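Local coordinates for protein cytochrome P450 (Zobellia galactanivorans, PDB 6G5O) that belongs to the haem-containing cytochrome P450 family and binds protoporphyrin IX with its iron in the interior of a largely helical fold, at residues Gly81-Ile86 with Lys207-Gly212. Sequence-based numbering, arbitrary orientation.
Sequences GVYRAI and KEEVKG. With HEM (protoporphyrin IX containing Fe), chain C.
A single hydrogen bond between two side chains makes the whole contact: Y83 OH donates to E209 OE2 at 2.6 Å, and no other residue pair of 81-86 and 207-212 comes within 4.5 Å. The wide spacing of the backbones agrees with this, since even the nearest CA atoms, those of Y83 and E209, are 9.6 Å apart. Just 81 Å² of surface is buried. The carboxylate oxygen arrives at the ring edge and in the ring plane, where Y83 CE1 also lies 3.4 Å from E209 OE2. Ring and carboxylate planes stand 88° apart, and OE2 accepts through its anti lone pair, the one directed away from OE1. OE1 takes a salt bridge from R203 and a hydrogen bond from the backbone N-H of T206, so both carboxylate oxygens are engaged and the negative charge is probably well stabilised. E209 reaches the phenol with its chain extended beyond CG, while F200 stacks on the Y83 ring. In the cytochrome P450 fold the bond ties helix 79-92, which borders the haem, to the first turn of helix 207-220. One residue further round the helix, R84 points its side chain to the haem, CG anti to the backbone N (chi1 -173°), and NH1 donates to the propionate oxygen O2D of the haem at 3.0 Å, with an N-H...O angle of 147°. This propionate oxygen lies at the guanidinium edge, near its plane, and NH1 also bonds to the carbonyl oxygen of N329.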
ATOM      1  N   GLY A  81       5.392  17.334   9.813  1.00 30.72           N
ATOM      2  CA  GLY A  81       4.038  17.526  10.360  1.00 27.89           C
ATOM      3  C   GLY A  81       3.272  18.652   9.737  1.00 30.64           C
ATOM      4  O   GLY A  81       2.056  18.573   9.646  1.00 31.36           O
ATOM      5  N   VAL A  82       3.981  19.720   9.322  1.00 32.04           N
ATOM      6  CA  VAL A  82       3.381  20.857   8.644  1.00 30.29           C
ATOM      7  C   VAL A  82       2.815  20.446   7.255  1.00 29.17           C
ATOM      8  O   VAL A  82       1.647  20.708   6.970  1.00 31.57           O
ATOM      9  CB  VAL A  82       4.400  22.011   8.460  1.00 36.40           C
ATOM     10  CG1 VAL A  82       3.740  23.182   7.742  1.00 34.86           C
ATOM     11  CG2 VAL A  82       4.988  22.501   9.802  1.00 38.18           C
ATOM     12  N   TYR A  83       3.614  19.804   6.390  1.00 27.33           N
ATOM     13  CA  TYR A  83       3.087  19.311   5.099  1.00 26.82           C
ATOM     14  C   TYR A  83       1.930  18.297   5.339  1.00 27.28           C
ATOM     15  O   TYR A  83       0.942  18.249   4.625  1.00 31.41           O
ATOM     16  CB  TYR A  83       4.157  18.585   4.316  1.00 27.63           C
ATOM     17  CG  TYR A  83       5.155  19.431   3.560  1.00 29.84           C
ATOM     18  CD1 TYR A  83       4.726  20.359   2.622  1.00 29.54           C
ATOM     19  CD2 TYR A  83       6.523  19.252   3.734  1.00 26.45           C
ATOM     20  CE1 TYR A  83       5.630  21.098   1.885  1.00 31.19           C
ATOM     21  CE2 TYR A  83       7.442  20.000   3.011  1.00 28.93           C
ATOM     22  CZ  TYR A  83       6.985  20.923   2.082  1.00 31.55           C
ATOM     23  OH  TYR A  83       7.849  21.688   1.341  1.00 35.82           O
ATOM     24  N   ARG A  84       2.122  17.454   6.331  1.00 28.05           N
ATOM     25  CA  ARG A  84       1.157  16.430   6.639  1.00 29.89           C
ATOM     26  C   ARG A  84      -0.192  17.046   7.040  1.00 30.27           C
ATOM     27  O   ARG A  84      -1.232  16.565   6.594  1.00 30.09           O
ATOM     28  CB  ARG A  84       1.672  15.476   7.711  1.00 27.84           C
ATOM     29  CG  ARG A  84       0.663  14.326   7.847  1.00 31.42           C
ATOM     30  CD  ARG A  84       1.270  12.997   8.209  1.00 30.69           C
ATOM     31  NE  ARG A  84       0.207  12.099   8.561  1.00 29.49           N
ATOM     32  CZ  ARG A  84       0.239  10.781   8.446  1.00 27.99           C
ATOM     33  NH1 ARG A  84       1.286  10.159   7.930  1.00 26.48           N
ATOM     34  NH2 ARG A  84      -0.843  10.089   8.812  1.00 28.50           N
ATOM     35  N   ALA A  85      -0.174  18.121   7.845  1.00 29.36           N
ATOM     36  CA  ALA A  85      -1.423  18.814   8.257  1.00 30.99           C
ATOM     37  C   ALA A  85      -2.132  19.458   7.084  1.00 30.22           C
ATOM     38  O   ALA A  85      -3.364  19.540   7.080  1.00 31.12           O
ATOM     39  CB  ALA A  85      -1.157  19.877   9.334  1.00 32.17           C
ATOM     40  N   ILE A  86      -1.376  19.893   6.075  1.00 30.25           N
ATOM     41  CA  ILE A  86      -1.988  20.366   4.841  1.00 29.64           C
ATOM     42  C   ILE A  86      -2.786  19.285   4.101  1.00 28.17           C
ATOM     43  O   ILE A  86      -3.884  19.536   3.671  1.00 26.99           O
ATOM     44  CB  ILE A  86      -0.950  20.893   3.839  1.00 31.93           C
ATOM     45  CG1 ILE A  86      -0.345  22.205   4.315  1.00 35.89           C
ATOM     46  CG2 ILE A  86      -1.611  21.145   2.481  1.00 31.26           C
ATOM     47  CD1 ILE A  86       1.011  22.479   3.681  1.00 37.66           C
ATOM     48  N   LYS A 207       4.666  24.348  -7.608  1.00 31.34           N
ATOM     49  CA  LYS A 207       4.380  23.245  -8.482  1.00 32.48           C
ATOM     50  C   LYS A 207       5.236  22.034  -8.188  1.00 33.80           C
ATOM     51  O   LYS A 207       4.733  20.899  -8.312  1.00 27.75           O
ATOM     52  CB  LYS A 207       4.567  23.658  -9.922  1.00 34.41           C
ATOM     53  CG  LYS A 207       3.597  24.709 -10.384  1.00 35.72           C
ATOM     54  CD  LYS A 207       3.804  24.929 -11.876  1.00 39.99           C
ATOM     55  CE  LYS A 207       2.942  26.075 -12.397  1.00 44.16           C
ATOM     56  NZ  LYS A 207       2.767  25.880 -13.868  1.00 47.57           N
ATOM     57  N   GLU A 208       6.508  22.278  -7.820  1.00 30.06           N
ATOM     58  CA  GLU A 208       7.427  21.227  -7.417  1.00 31.28           C
ATOM     59  C   GLU A 208       6.957  20.487  -6.164  1.00 29.84           C
ATOM     60  O   GLU A 208       7.137  19.250  -6.065  1.00 31.24           O
ATOM     61  CB  GLU A 208       8.846  21.783  -7.185  1.00 36.01           C
ATOM     62  CG  GLU A 208       9.939  20.787  -6.742  1.00 43.26           C
ATOM     63  CD  GLU A 208      10.417  19.804  -7.848  1.00 54.77           C
ATOM     64  OE1 GLU A 208       9.810  19.750  -8.952  1.00 58.65           O
ATOM     65  OE2 GLU A 208      11.427  19.079  -7.616  1.00 61.47           O
ATOM     66  N   GLU A 209       6.417  21.222  -5.198  1.00 26.62           N
ATOM     67  CA  GLU A 209       5.867  20.591  -3.996  1.00 26.39           C
ATOM     68  C   GLU A 209       4.613  19.789  -4.346  1.00 24.08           C
ATOM     69  O   GLU A 209       4.453  18.706  -3.865  1.00 28.31           O
ATOM     70  CB  GLU A 209       5.571  21.620  -2.917  1.00 25.69           C
ATOM     71  CG  GLU A 209       6.837  22.086  -2.203  1.00 26.29           C
ATOM     72  CD  GLU A 209       6.625  23.387  -1.464  1.00 26.87           C
ATOM     73  OE1 GLU A 209       6.116  24.314  -2.104  1.00 25.64           O
ATOM     74  OE2 GLU A 209       6.899  23.476  -0.243  1.00 31.14           O
ATOM     75  N   VAL A 210       3.760  20.308  -5.207  1.00 25.78           N
ATOM     76  CA  VAL A 210       2.533  19.613  -5.587  1.00 27.16           C
ATOM     77  C   VAL A 210       2.915  18.330  -6.286  1.00 27.54           C
ATOM     78  O   VAL A 210       2.314  17.300  -6.039  1.00 29.63           O
ATOM     79  CB  VAL A 210       1.618  20.525  -6.451  1.00 26.53           C
ATOM     80  CG1 VAL A 210       0.394  19.777  -7.021  1.00 27.28           C
ATOM     81  CG2 VAL A 210       1.139  21.677  -5.596  1.00 26.84           C
ATOM     82  N   LYS A 211       3.961  18.375  -7.104  1.00 29.19           N
ATOM     83  CA  LYS A 211       4.386  17.202  -7.834  1.00 29.87           C
ATOM     84  C   LYS A 211       4.889  16.126  -6.865  1.00 30.02           C
ATOM     85  O   LYS A 211       4.645  14.927  -7.051  1.00 26.75           O
ATOM     86  CB  LYS A 211       5.480  17.589  -8.827  1.00 31.64           C
ATOM     87  CG  LYS A 211       6.025  16.446  -9.664  1.00 33.07           C
ATOM     88  CD  LYS A 211       7.139  16.928 -10.580  1.00 38.47           C
ATOM     89  CE  LYS A 211       7.777  15.767 -11.349  1.00 42.57           C
ATOM     90  NZ  LYS A 211       8.626  16.233 -12.476  1.00 46.82           N
ATOM     91  N   GLY A 212       5.608  16.580  -5.835  1.00 29.58           N
ATOM     92  CA  GLY A 212       6.048  15.738  -4.724  1.00 29.28           C
ATOM     93  C   GLY A 212       4.925  14.944  -4.025  1.00 28.26           C
ATOM     94  O   GLY A 212       5.095  13.758  -3.723  1.00 25.75           O
TER
HETATM   95  CHA HEM C 401       2.919   5.529   3.608  1.00 18.88           C
HETATM   96  CHB HEM C 401       1.419   0.962   3.129  1.00 19.82           C
HETATM   97  CHC HEM C 401      -2.142   2.402   0.225  1.00 20.18           C
HETATM   98  CHD HEM C 401      -0.293   6.818   0.201  1.00 19.21           C
HETATM   99  C1A HEM C 401       2.798   4.164   3.743  1.00 19.44           C
HETATM  100  C2A HEM C 401       3.635   3.346   4.557  1.00 20.26           C
HETATM  101  C3A HEM C 401       3.200   2.103   4.419  1.00 19.80           C
HETATM  102  C4A HEM C 401       2.111   2.088   3.519  1.00 21.18           C
HETATM  103  CMA HEM C 401       3.793   0.930   5.128  1.00 22.17           C
HETATM  104  CAA HEM C 401       4.781   3.760   5.479  1.00 23.75           C
HETATM  105  CBA HEM C 401       6.011   4.094   4.651  1.00 26.26           C
HETATM  106  CGA HEM C 401       7.137   4.606   5.522  1.00 30.25           C
HETATM  107  O1A HEM C 401       8.017   5.293   5.011  1.00 30.69           O
HETATM  108  O2A HEM C 401       7.210   4.380   6.744  1.00 30.72           O
HETATM  109  C1B HEM C 401       0.319   0.965   2.298  1.00 18.35           C
HETATM  110  C2B HEM C 401      -0.457  -0.194   2.090  1.00 19.74           C
HETATM  111  C3B HEM C 401      -1.473   0.184   1.242  1.00 20.87           C
HETATM  112  C4B HEM C 401      -1.259   1.644   0.986  1.00 19.42           C
HETATM  113  CMB HEM C 401      -0.178  -1.562   2.635  1.00 20.54           C
HETATM  114  CAB HEM C 401      -2.624  -0.522   0.685  1.00 22.72           C
HETATM  115  CBB HEM C 401      -3.044  -1.718   1.051  1.00 25.57           C
HETATM  116  C1C HEM C 401      -1.970   3.735  -0.043  1.00 20.54           C
HETATM  117  C2C HEM C 401      -2.716   4.474  -0.960  1.00 20.90           C
HETATM  118  C3C HEM C 401      -2.157   5.726  -1.016  1.00 21.01           C
HETATM  119  C4C HEM C 401      -1.080   5.726  -0.092  1.00 20.55           C
HETATM  120  CMC HEM C 401      -3.908   4.005  -1.734  1.00 22.16           C
HETATM  121  CAC HEM C 401      -2.598   6.886  -1.802  1.00 22.33           C
HETATM  122  CBC HEM C 401      -3.619   6.953  -2.651  1.00 22.76           C
HETATM  123  C1D HEM C 401       0.703   6.810   1.191  1.00 18.24           C
HETATM  124  C2D HEM C 401       1.437   8.033   1.563  1.00 19.17           C
HETATM  125  C3D HEM C 401       2.316   7.699   2.523  1.00 19.33           C
HETATM  126  C4D HEM C 401       2.154   6.251   2.693  1.00 18.33           C
HETATM  127  CMD HEM C 401       1.171   9.386   0.999  1.00 17.99           C
HETATM  128  CAD HEM C 401       3.290   8.628   3.224  1.00 20.49           C
HETATM  129  CBD HEM C 401       2.840   9.142   4.602  1.00 19.58           C
HETATM  130  CGD HEM C 401       3.873  10.129   5.179  1.00 21.83           C
HETATM  131  O1D HEM C 401       5.048  10.218   4.676  1.00 25.16           O
HETATM  132  O2D HEM C 401       3.605  10.895   6.168  1.00 20.64           O
HETATM  133  NA  HEM C 401       1.889   3.363   3.070  1.00 19.16           N
HETATM  134  NB  HEM C 401      -0.174   2.009   1.630  1.00 18.67           N
HETATM  135  NC  HEM C 401      -0.963   4.479   0.460  1.00 18.91           N
HETATM  136  ND  HEM C 401       1.170   5.795   1.902  1.00 19.42           N
HETATM  137 FE   HEM C 401       0.539   3.993   1.795  1.00 22.50          FE
HETATM  138  O   HOH W   1       1.977   3.313   0.203  1.00 32.98           O